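Local coordinates for protein predicted HD superfamily hydrolase (uncultured Thermotogales bacterium, PDB 2PQ7) that probably acts as a metal-dependent hydrolase of the HD superfamily, holding two iron(III) ions in an all-helical fold, at residues S36-V41 with A62-D67; L128-R133 with E188-E193. One frame throughout, in Å; residues are numbered along the deposited sequence.

Contact 1 of 2, residues S36-V41 with A62-D67. With FE (Fe (III) ion), chain C; FE (Fe (III) ion), chain B.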
loop_
_atom_site.group_PDB
_atom_site.type_symbol
_atom_site.label_atom_id
_atom_site.label_comp_id
_atom_site.label_asym_id
_atom_site.label_seq_id
_atom_site.Cartn_x
_atom_site.Cartn_y
_atom_site.Cartn_z
ATOM N N SER A 36 -12.583 11.494 -7.201
ATOM C CA SER A 36 -11.986 11.395 -5.868
ATOM C C SER A 36 -10.680 12.191 -5.813
ATOM O O SER A 36 -10.351 12.713 -4.758
ATOM C CB SER A 36 -11.798 9.930 -5.458
ATOM O OG SER A 36 -10.840 9.301 -6.241
ATOM N N HIS A 37 -9.950 12.267 -6.927
ATOM C CA HIS A 37 -8.785 13.143 -7.008
ATOM C C HIS A 37 -9.155 14.604 -6.613
ATOM O O HIS A 37 -8.510 15.240 -5.769
ATOM C CB HIS A 37 -8.131 13.081 -8.373
ATOM C CG HIS A 37 -7.218 14.223 -8.657
ATOM N ND1 HIS A 37 -5.955 14.340 -8.107
ATOM C CD2 HIS A 37 -7.426 15.354 -9.377
ATOM C CE1 HIS A 37 -5.394 15.452 -8.554
ATOM N NE2 HIS A 37 -6.267 16.086 -9.326
ATOM N N THR A 38 -10.212 15.130 -7.209
ATOM C CA THR A 38 -10.654 16.498 -6.900
ATOM C C THR A 38 -10.944 16.688 -5.425
ATOM O O THR A 38 -10.549 17.666 -4.807
ATOM C CB THR A 38 -11.880 16.873 -7.769
ATOM O OG1 THR A 38 -11.406 17.069 -9.116
ATOM C CG2 THR A 38 -12.447 18.107 -7.323
ATOM N N PHE A 39 -11.600 15.703 -4.816
ATOM C CA PHE A 39 -11.872 15.846 -3.402
ATOM C C PHE A 39 -10.598 15.795 -2.572
ATOM O O PHE A 39 -10.454 16.563 -1.636
ATOM C CB PHE A 39 -12.839 14.771 -2.938
ATOM C CG PHE A 39 -14.173 14.835 -3.608
ATOM C CD1 PHE A 39 -14.777 16.055 -3.867
ATOM C CD2 PHE A 39 -14.840 13.675 -3.954
ATOM C CE1 PHE A 39 -16.011 16.124 -4.486
ATOM C CE2 PHE A 39 -16.090 13.731 -4.550
ATOM C CZ PHE A 39 -16.679 14.968 -4.814
ATOM N N ARG A 40 -9.641 14.952 -2.952
ATOM C CA ARG A 40 -8.373 14.906 -2.204
ATOM C C ARG A 40 -7.589 16.213 -2.369
ATOM O O ARG A 40 -6.929 16.689 -1.446
ATOM C CB ARG A 40 -7.557 13.686 -2.627
ATOM C CG ARG A 40 -8.247 12.372 -2.214
ATOM C CD ARG A 40 -7.344 11.202 -2.358
ATOM N NE ARG A 40 -6.825 11.059 -3.709
ATOM C CZ ARG A 40 -7.410 10.387 -4.713
ATOM N NH1 ARG A 40 -8.535 9.727 -4.567
ATOM N NH2 ARG A 40 -6.847 10.404 -5.887
ATOM N N VAL A 41 -7.632 16.775 -3.580
ATOM C CA VAL A 41 -6.961 18.074 -3.843
ATOM C C VAL A 41 -7.609 19.174 -2.996
ATOM O O VAL A 41 -6.935 20.029 -2.412
ATOM C CB VAL A 41 -6.940 18.403 -5.350
ATOM C CG1 VAL A 41 -6.337 19.836 -5.592
ATOM C CG2 VAL A 41 -6.084 17.397 -6.067
ATOM N N ALA A 62 -11.095 26.924 -6.133
ATOM C CA ALA A 62 -10.212 26.613 -7.234
ATOM C C ALA A 62 -9.912 25.096 -7.304
ATOM O O ALA A 62 -9.902 24.497 -8.362
ATOM C CB ALA A 62 -8.987 27.340 -7.021
ATOM N N ALA A 63 -9.662 24.470 -6.158
ATOM C CA ALA A 63 -9.457 23.030 -6.115
ATOM C C ALA A 63 -10.657 22.246 -6.622
ATOM O O ALA A 63 -10.510 21.285 -7.353
ATOM C CB ALA A 63 -9.141 22.600 -4.702
ATOM N N LEU A 64 -11.851 22.640 -6.183
ATOM C CA LEU A 64 -13.065 21.935 -6.648
ATOM C C LEU A 64 -13.261 22.024 -8.155
ATOM O O LEU A 64 -13.679 21.075 -8.806
ATOM C CB LEU A 64 -14.303 22.441 -5.907
ATOM C CG LEU A 64 -14.628 21.728 -4.618
ATOM C CD1 LEU A 64 -15.874 22.391 -4.084
ATOM C CD2 LEU A 64 -14.878 20.218 -4.952
ATOM N N LEU A 65 -12.963 23.201 -8.709
ATOM C CA LEU A 65 -13.173 23.424 -10.134
ATOM C C LEU A 65 -11.992 23.108 -11.050
ATOM O O LEU A 65 -12.178 23.019 -12.261
ATOM C CB LEU A 65 -13.570 24.870 -10.384
ATOM C CG LEU A 65 -14.939 25.230 -9.828
ATOM C CD1 LEU A 65 -15.164 26.733 -9.976
ATOM C CD2 LEU A 65 -16.040 24.433 -10.452
ATOM N N HIS A 66 -10.835 22.828 -10.475
ATOM C CA HIS A 66 -9.618 22.844 -11.333
ATOM C C HIS A 66 -9.618 21.794 -12.439
ATOM O O HIS A 66 -9.133 22.058 -13.504
ATOM C CB HIS A 66 -8.336 22.782 -10.521
ATOM C CG HIS A 66 -7.917 21.407 -10.123
ATOM N ND1 HIS A 66 -8.562 20.673 -9.162
ATOM C CD2 HIS A 66 -6.887 20.640 -10.556
ATOM C CE1 HIS A 66 -7.967 19.495 -9.037
ATOM N NE2 HIS A 66 -6.940 19.449 -9.883
ATOM N N ASP A 67 -10.176 20.621 -12.174
ATOM C CA ASP A 67 -10.259 19.553 -13.161
ATOM C C ASP A 67 -11.701 19.290 -13.654
ATOM O O ASP A 67 -11.960 18.199 -14.199
ATOM C CB ASP A 67 -9.676 18.289 -12.566
ATOM C CG ASP A 67 -8.147 18.283 -12.566
ATOM O OD1 ASP A 67 -7.448 19.013 -13.327
ATOM O OD2 ASP A 67 -7.579 17.457 -11.791
HETATM FE FE FE C . -5.805 17.701 -10.678
HETATM FE FE FE B . -5.551 19.071 -13.964
HETATM O O HOH W 1 -12.125 19.462 -10.418
HETATM O O HOH W 2 -4.829 18.838 -12.113
#

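Contact 2 of 2, residues L128-R133 with E188-E193. With FE (Fe (III) ion), chain C.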
loop_
_atom_site.group_PDB
_atom_site.type_symbol
_atom_site.label_atom_id
_atom_site.label_comp_id
_atom_site.label_asym_id
_atom_site.label_seq_id
_atom_site.Cartn_x
_atom_site.Cartn_y
_atom_site.Cartn_z
ATOM N N LEU A 128 -2.977 25.852 -5.225
ATOM C CA LEU A 128 -3.688 24.874 -6.045
ATOM C C LEU A 128 -2.720 23.886 -6.634
ATOM O O LEU A 128 -2.953 22.685 -6.590
ATOM C CB LEU A 128 -4.483 25.547 -7.169
ATOM C CG LEU A 128 -5.144 24.580 -8.151
ATOM C CD1 LEU A 128 -6.125 23.616 -7.440
ATOM C CD2 LEU A 128 -5.844 25.339 -9.243
ATOM N N GLN A 129 -1.641 24.402 -7.241
ATOM C CA GLN A 129 -0.654 23.526 -7.822
ATOM C C GLN A 129 -0.026 22.613 -6.789
ATOM O O GLN A 129 0.084 21.406 -7.032
ATOM C CB GLN A 129 0.384 24.310 -8.588
ATOM C CG GLN A 129 1.251 23.421 -9.382
ATOM C CD GLN A 129 2.050 24.201 -10.426
ATOM O OE1 GLN A 129 2.984 24.927 -10.102
ATOM N NE2 GLN A 129 1.685 24.048 -11.687
ATOM N N ASP A 130 0.290 23.116 -5.600
ATOM C CA ASP A 130 0.807 22.278 -4.569
ATOM C C ASP A 130 -0.185 21.185 -4.187
ATOM O O ASP A 130 0.193 20.019 -4.015
ATOM C CB ASP A 130 1.121 23.073 -3.299
ATOM C CG ASP A 130 2.388 23.902 -3.384
ATOM O OD1 ASP A 130 3.163 23.805 -4.395
ATOM O OD2 ASP A 130 2.639 24.634 -2.386
ATOM N N ALA A 131 -1.420 21.573 -3.962
ATOM C CA ALA A 131 -2.487 20.673 -3.544
ATOM C C ALA A 131 -2.717 19.542 -4.561
ATOM O O ALA A 131 -2.960 18.363 -4.194
ATOM C CB ALA A 131 -3.758 21.464 -3.346
ATOM N N ASP A 132 -2.634 19.905 -5.832
ATOM C CA ASP A 132 -2.820 18.969 -6.948
ATOM C C ASP A 132 -1.649 17.994 -6.958
ATOM O O ASP A 132 -1.841 16.757 -6.956
ATOM C CB ASP A 132 -2.865 19.758 -8.244
ATOM C CG ASP A 132 -3.271 18.928 -9.457
ATOM O OD1 ASP A 132 -4.209 18.094 -9.326
ATOM O OD2 ASP A 132 -2.667 19.152 -10.529
ATOM N N ARG A 133 -0.432 18.538 -6.900
ATOM C CA ARG A 133 0.744 17.674 -7.036
ATOM C C ARG A 133 0.957 16.796 -5.832
ATOM O O ARG A 133 1.475 15.670 -5.976
ATOM C CB ARG A 133 2.000 18.475 -7.372
ATOM C CG ARG A 133 1.905 19.201 -8.681
ATOM C CD ARG A 133 3.026 20.156 -8.965
ATOM N NE ARG A 133 4.295 19.423 -9.014
ATOM C CZ ARG A 133 5.232 19.387 -8.058
ATOM N NH1 ARG A 133 5.165 20.113 -6.939
ATOM N NH2 ARG A 133 6.304 18.634 -8.264
ATOM N N GLU A 188 11.046 19.612 -2.289
ATOM C CA GLU A 188 11.547 20.985 -2.510
ATOM C C GLU A 188 10.951 21.678 -3.757
ATOM O O GLU A 188 11.195 22.864 -3.987
ATOM C CB GLU A 188 13.088 21.030 -2.568
ATOM C CG GLU A 188 13.770 20.415 -3.810
ATOM C CD GLU A 188 13.783 18.888 -3.839
ATOM O OE1 GLU A 188 13.403 18.244 -2.824
ATOM O OE2 GLU A 188 14.191 18.336 -4.891
ATOM N N THR A 189 10.197 20.937 -4.571
ATOM C CA THR A 189 9.535 21.493 -5.757
ATOM C C THR A 189 8.207 22.214 -5.441
ATOM O O THR A 189 7.628 22.820 -6.312
ATOM C CB THR A 189 9.195 20.370 -6.751
ATOM O OG1 THR A 189 8.387 19.397 -6.085
ATOM C CG2 THR A 189 10.469 19.678 -7.261
ATOM N N PHE A 190 7.756 22.174 -4.197
ATOM C CA PHE A 190 6.489 22.795 -3.822
ATOM C C PHE A 190 6.641 24.277 -3.473
ATOM O O PHE A 190 7.670 24.711 -2.977
ATOM C CB PHE A 190 5.859 22.004 -2.701
ATOM C CG PHE A 190 5.391 20.658 -3.139
ATOM C CD1 PHE A 190 6.298 19.590 -3.308
ATOM C CD2 PHE A 190 4.058 20.450 -3.442
ATOM C CE1 PHE A 190 5.840 18.373 -3.759
ATOM C CE2 PHE A 190 3.600 19.228 -3.884
ATOM C CZ PHE A 190 4.485 18.186 -4.040
ATOM N N TRP A 191 5.591 25.051 -3.746
ATOM C CA TRP A 191 5.611 26.482 -3.534
ATOM C C TRP A 191 5.553 26.885 -2.089
ATOM O O TRP A 191 6.239 27.837 -1.664
ATOM C CB TRP A 191 4.411 27.155 -4.221
ATOM C CG TRP A 191 4.404 27.060 -5.668
ATOM C CD1 TRP A 191 3.647 26.229 -6.449
ATOM C CD2 TRP A 191 5.195 27.831 -6.544
ATOM N NE1 TRP A 191 3.935 26.437 -7.775
ATOM C CE2 TRP A 191 4.890 27.421 -7.855
ATOM C CE3 TRP A 191 6.139 28.840 -6.352
ATOM C CZ2 TRP A 191 5.485 27.998 -8.967
ATOM C CZ3 TRP A 191 6.737 29.402 -7.453
ATOM C CH2 TRP A 191 6.402 28.987 -8.748
ATOM N N THR A 192 4.640 26.272 -1.344
ATOM C CA THR A 192 4.407 26.650 0.023
ATOM C C THR A 192 5.167 25.801 1.031
ATOM O O THR A 192 5.401 24.620 0.825
ATOM C CB THR A 192 2.914 26.598 0.405
ATOM O OG1 THR A 192 2.420 25.253 0.327
ATOM C CG2 THR A 192 2.092 27.468 -0.501
ATOM N N GLU A 193 5.539 26.380 2.162
ATOM C CA GLU A 193 6.197 25.609 3.195
ATOM C C GLU A 193 5.314 24.486 3.738
ATOM O O GLU A 193 5.797 23.397 4.049
ATOM C CB GLU A 193 6.630 26.563 4.331
ATOM C CG GLU A 193 7.338 25.868 5.483
ATOM C CD GLU A 193 8.653 25.199 5.058
ATOM O OE1 GLU A 193 9.215 25.487 3.962
ATOM O OE2 GLU A 193 9.132 24.359 5.854
HETATM FE FE FE C . -5.805 17.701 -10.678
HETATM O O HOH W 2 -4.829 18.838 -12.113
#

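Contact 1 of 2, residues S36-V41 with A62-D67
The imidazole rings of His37 and His66 meet rim to rim, planes 58° apart, in the metal site of this HD domain. His37 carries Val41 CG2 over one face, toward the rim, and Asp67 OD2 at its edge; the His66 ring has Asp67 CG over one face and Ala63 O and His37 NE2 at its edge in plane. Iron draws the two NE2 atoms and the carboxylate together: His37 NE2, His66 NE2 and Asp67 OD2 all bind one ion, at 2.2, 2.2 and 2.1 Å respectively, and Asp132 joins them, completing the H...HD...D signature. The other oxygen, Asp67 OD1, binds the second iron at 2.0 Å, which makes the carboxylate a bridge between the metals alongside a water bound to both. Second-shell bonds fix both rings: His66 ND1 donates to Ala63 O at 2.7 Å, nearly straight at 164°, while His37 ND1 is held by Asp135. With CG1 anti to the backbone N (chi1 175°), Val41 puts that methyl against His66 CE1 and Ala63 CB, packing helix 35-52 onto helix 56-65. On the flank away from the irons, Thr38 CG2 lies 3.5 Å from Leu64 O, and one water joins Thr38 OG1, Leu64 O and Asp67 N.

Contact 2 of 2, residues L128-R133 with E188-E193
Asp130 turns CG anti to its carbonyl carbon (chi1 -76°), presenting its carboxylate to the backbone of Trp191 and Thr192, whereas Gln129 swings CG anti to the backbone N (chi1 -170°) and runs extended to the indole of Trp191. The contact fastens helix 123-133 of the HD domain to the loop leading into helix 193-217, with Thr192 as N-cap of that helix. Through syn lone pairs, Asp130 OD1 accepts from Trp191 N and OD2 from Thr192 N, each at 2.8 Å. Asp130 OD2 is gripped a second time by Thr192 OG1, which approaches nearly along the C-O axis and itself caps Ala195 N. An alanine at Asp130 would remove all three acceptor bonds and is likely to leave the backbone N-H groups of Trp191 and Thr192 without their mates. Beside this grip, Trp191 NE1 donates to Gln129 OE1 at 2.9 Å, amide and indole nearly coplanar; Gln129 NE2 reaches back to His112 O. On the same helix, Asp132 OD1 binds iron at 2.1 Å and OD2 accepts from the metal-bridging water. The guanidinium of Arg133 stands tilted over one face of the Phe190 ring, a cation-pi pair with NH1 above the ring centre, planes 44° apart. Asp130 O meets the edge of the same ring. Arg133 NH2, the nitrogen farther from the ring, donates to Thr189 OG1 at 3.1 Å, the hydroxyl close to the guanidinium plane.

Overall arrangement
From the N terminus, the chain first passes through helices 4-10 and 14-25, the latter packing against Thr38, Phe39 and Leu64 of contact 1. That contact closes a short, mostly helical loop between helices 35-52 and 56-65. The chain then runs through helices 70-76, 80-91 and 99-111 before helix 123-133 opens contact 2, which closes a longer loop, partly unmodelled, just ahead of helix 193-217. The two contacts therefore follow in series, neither nesting nor crossing, with centres about 14 Å apart. Asp132 joins them through the shared iron, its OD1 lying 2.9 Å from His37 NE2, while Ala131 CB packs against Val41 O.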